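Local coordinates for 3-hydroxyacyl-CoA dehydrogenase (PDB 4XGN), which probably catalyses the NAD-dependent oxidation of 3-hydroxyacyl-CoA to the 3-ketoacyl product, as a member of the short-chain dehydrogenase family, at residues Leu178-Ala181 and Arg182-Arg186; Ala78-Leu82 and Gly83-Gly87. One frame throughout, in Å; residues are numbered along the deposited sequence.

In the fold
Both contacts are local and lie within one short-chain dehydrogenase unit of Rossmann type, where each belongs to the end of a helix that leads back into the parallel sheet. Contact 2 comes first along the chain and joins helix 69-82 to strand 85-90 through a short turn; contact 1 follows, on the last turns of helix 164-184 ahead of strand 189-196. Their centres are about 21 Å apart and their nearest atoms about 10 Å, so they do not touch. Their surroundings differ: residues 178-186 meet two other subunits of the tetramer, whereas residues 78-87 touch none. Contact 1 thus lies at interfaces of the four-chain assembly, contact 2 at a helix-to-strand passage within the subunit.

Contact 1 of 2, residues Leu178-Ala181 and Arg182-Arg186; sequences LPIA and RDLSR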
# COMPACT_ATOMS: atom_id res chain seq x y z
N LEU A 178 9.65 8.17 3.38
CA LEU A 178 9.96 7.58 4.69
C LEU A 178 11.45 7.58 5.07
O LEU A 178 11.79 8.07 6.14
CB LEU A 178 9.34 6.18 4.82
CG LEU A 178 9.61 5.45 6.15
CD1 LEU A 178 9.04 6.17 7.35
CD2 LEU A 178 9.12 4.01 6.10
N PRO A 179 12.36 7.12 4.18
CA PRO A 179 13.77 7.21 4.57
C PRO A 179 14.25 8.63 4.77
O PRO A 179 15.11 8.84 5.61
CB PRO A 179 14.53 6.52 3.42
CG PRO A 179 13.55 6.45 2.30
CD PRO A 179 12.19 6.33 2.94
N ILE A 180 13.72 9.58 4.00
CA ILE A 180 14.18 10.97 4.16
C ILE A 180 13.65 11.53 5.48
O ILE A 180 14.39 12.18 6.22
CB ILE A 180 13.80 11.85 2.98
CG1 ILE A 180 14.49 11.33 1.72
CG2 ILE A 180 14.18 13.32 3.23
CD1 ILE A 180 14.13 12.09 0.50
N ALA A 181 12.40 11.21 5.83
CA ALA A 181 11.88 11.56 7.15
C ALA A 181 12.74 10.93 8.26
O ALA A 181 13.07 11.58 9.27
CB ALA A 181 10.46 11.12 7.30
N ARG A 182 13.14 9.69 8.07
CA ARG A 182 13.99 9.05 9.03
C ARG A 182 15.38 9.73 9.14
O ARG A 182 15.85 9.94 10.28
CB ARG A 182 14.12 7.56 8.76
CG ARG A 182 12.82 6.82 9.00
CD ARG A 182 12.81 5.43 8.38
NE ARG A 182 11.82 4.58 9.01
CZ ARG A 182 11.68 3.27 8.82
NH1 ARG A 182 12.40 2.61 7.94
NH2 ARG A 182 10.78 2.62 9.53
N ASP A 183 15.98 10.05 8.00
CA ASP A 183 17.27 10.74 7.91
C ASP A 183 17.23 12.08 8.64
O ASP A 183 18.21 12.44 9.29
CB ASP A 183 17.60 11.10 6.44
CG ASP A 183 18.27 10.01 5.69
OD1 ASP A 183 18.56 8.93 6.26
OD2 ASP A 183 18.42 10.19 4.48
N LEU A 184 16.11 12.80 8.50
CA LEU A 184 16.00 14.17 8.99
C LEU A 184 15.34 14.30 10.34
O LEU A 184 15.19 15.44 10.86
CB LEU A 184 15.29 15.02 7.94
CG LEU A 184 16.00 15.11 6.60
CD1 LEU A 184 15.25 15.97 5.62
CD2 LEU A 184 17.46 15.56 6.71
N SER A 185 15.01 13.16 10.97
CA SER A 185 14.35 13.22 12.29
C SER A 185 15.24 13.88 13.36
O SER A 185 14.75 14.69 14.15
CB SER A 185 13.86 11.85 12.71
OG SER A 185 14.92 10.94 12.79
N ARG A 186 16.54 13.60 13.37
CA ARG A 186 17.46 14.21 14.32
C ARG A 186 17.59 15.73 14.09
O ARG A 186 17.97 16.47 15.00
CB ARG A 186 18.83 13.52 14.25
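Leu178 and Arg182, one helical turn apart, lie with their side chains crossing and the leucine branch against the arginine's flat end. From Arg182 CB, which rests near the carbonyls of Leu178 and Pro179, the chain leaves with CG beside its own backbone N (chi1 -68°) and passes the outer end of the Leu178 carbonyl, CG 3.3 Å from Leu178 O. It then runs extended to NE: CD skirts Leu178 CG, and NE comes within 3.6 Å of Leu178 CD1. At the tip, Leu178 CD2 sits 3.8 Å above the guanidinium plane, over its centre. The leucine thus covers one face, while NH1 and NH2 are hydrogen-bonded elsewhere, NH1 to the carbonyls of Gly159 and Met257 of the second subunit. In the backbone, Arg182 N donates to Leu178 O (2.9 Å), and Asp183 N to Pro179 O (2.8 Å). Of the Asp183 carboxylate, OD1 accepts a hydrogen bond from Gly162 N and OD2 is hydrogen-bonded to Thr100 OG1, both of the second subunit. Next along the helix, Leu184 N reaches Ile180 O at 2.9 Å and makes a weak second bond to Ala181 O at 3.4 Å. On the same turn Ile180 and Leu184 stand side by side, pointing the same way, and meet through Ile180 CG2 and Leu184 CD1 at 3.7 Å. Arg182 and Asp183 reach the second subunit, where Leu178 also packs on Phe157, while Ile180 and Leu184 turn to their own chain. Ile180 touches Val191, Phe124 and Ile127; Leu184 touches Ile189, Val191 and Ala131, which places the pair between strand 189-196 and helix 109-135. Ala181 also touches Val191, and meets Ala254 of the third subunit, so the last turns of helix 164-184 lie between the fold's core and the tetramer interfaces.

Contact 2 of 2, residues Ala78-Leu82 and Gly83-Gly87; sequences AATKL and GTLRG
Gly83 N closes the last turn of the helix by donating to Ala79 O (3.2 Å, 138° at the hydrogen), lying in the plane of that carbonyl, and Gly83 itself then leaves helical geometry with a phi of 165°. This nearly extended, positive-phi conformation is one that glycine accommodates easily, and the chain leaves the helix there. The Gly83 carbonyl turns back to the helix, where Thr80 CA lies 3.5 Å from Gly83 O in a CA-H...O contact. Two residues on, Leu85 points back toward the helix. Leu85 CG stands opposite its own N (chi1 171°), which carries CD1 to 4.0 Å from Ala79 CB, while the methyl Thr80 CG2 comes more loosely to 4.3 Å from Leu85 CB. Ala79 also packs on Val15 and Val41 of the sheet, and Leu85 continues the apolar layer by touching Leu17. Leu82, whose CB lies close to Gly83 N, packs on Val15, Lys39, Val41 and Val60, so that the end of the helix is laid across three neighbouring strands. Helix 69-82, turning at Gly83 and Thr84 into strand 85-90, closes a beta-alpha-beta crossover; here it is the long passage of the Rossmann fold, from edge strand 60-63 across to strand 85-90 beside 15-19.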
# COMPACT_ATOMS: atom_id res chain seq x y z
N ALA A 78 18.95 32.22 -1.95
CA ALA A 78 17.98 33.29 -2.04
C ALA A 78 16.97 33.21 -0.91
O ALA A 78 16.64 34.21 -0.28
CB ALA A 78 17.28 33.28 -3.37
N ALA A 79 16.50 32.00 -0.59
CA ALA A 79 15.55 31.84 0.52
C ALA A 79 16.17 32.21 1.86
O ALA A 79 15.55 32.98 2.62
CB ALA A 79 15.01 30.42 0.56
N THR A 80 17.39 31.76 2.15
CA THR A 80 17.99 32.07 3.47
C THR A 80 18.39 33.56 3.59
O THR A 80 18.36 34.11 4.68
CB THR A 80 19.13 31.13 3.83
OG1 THR A 80 20.19 31.30 2.91
CG2 THR A 80 18.67 29.67 3.77
N LYS A 81 18.72 34.21 2.48
CA LYS A 81 18.91 35.67 2.45
C LYS A 81 17.60 36.40 2.76
O LYS A 81 17.60 37.40 3.48
CB LYS A 81 19.41 36.12 1.07
CG LYS A 81 19.80 37.59 1.03
CD LYS A 81 20.19 38.06 -0.36
CE LYS A 81 20.31 39.57 -0.33
NZ LYS A 81 20.55 40.07 -1.70
N LEU A 82 16.49 35.89 2.22
CA LEU A 82 15.17 36.50 2.42
C LEU A 82 14.65 36.44 3.86
O LEU A 82 14.00 37.39 4.31
CB LEU A 82 14.14 35.95 1.41
CG LEU A 82 12.77 36.56 1.32
CD1 LEU A 82 12.83 38.01 0.90
CD2 LEU A 82 11.90 35.82 0.35
N GLY A 83 15.00 35.39 4.58
CA GLY A 83 14.51 35.17 5.93
C GLY A 83 14.76 33.75 6.37
O GLY A 83 15.65 33.09 5.84
N THR A 84 13.98 33.27 7.32
CA THR A 84 14.21 31.94 7.87
C THR A 84 13.43 30.94 7.01
O THR A 84 12.21 30.99 6.92
CB THR A 84 13.78 31.84 9.34
OG1 THR A 84 14.54 32.80 10.06
CG2 THR A 84 14.07 30.43 9.91
N LEU A 85 14.18 30.05 6.36
CA LEU A 85 13.58 29.09 5.42
C LEU A 85 12.91 28.01 6.27
O LEU A 85 13.62 27.29 6.95
CB LEU A 85 14.65 28.49 4.55
CG LEU A 85 14.26 27.30 3.65
CD1 LEU A 85 13.12 27.67 2.68
CD2 LEU A 85 15.47 26.72 2.92
N ARG A 86 11.58 27.95 6.27
CA ARG A 86 10.85 26.93 7.06
C ARG A 86 10.18 25.87 6.21
O ARG A 86 9.77 24.84 6.78
CB ARG A 86 9.76 27.55 7.95
CG ARG A 86 10.29 28.35 9.10
CD ARG A 86 11.09 27.49 10.08
NE ARG A 86 11.33 28.29 11.30
CZ ARG A 86 12.24 28.03 12.23
NH1 ARG A 86 13.07 26.99 12.14
NH2 ARG A 86 12.33 28.86 13.26
N GLY A 87 10.06 26.09 4.89
CA GLY A 87 9.42 25.08 4.05
C GLY A 87 9.93 25.05 2.65
O GLY A 87 10.29 26.10 2.08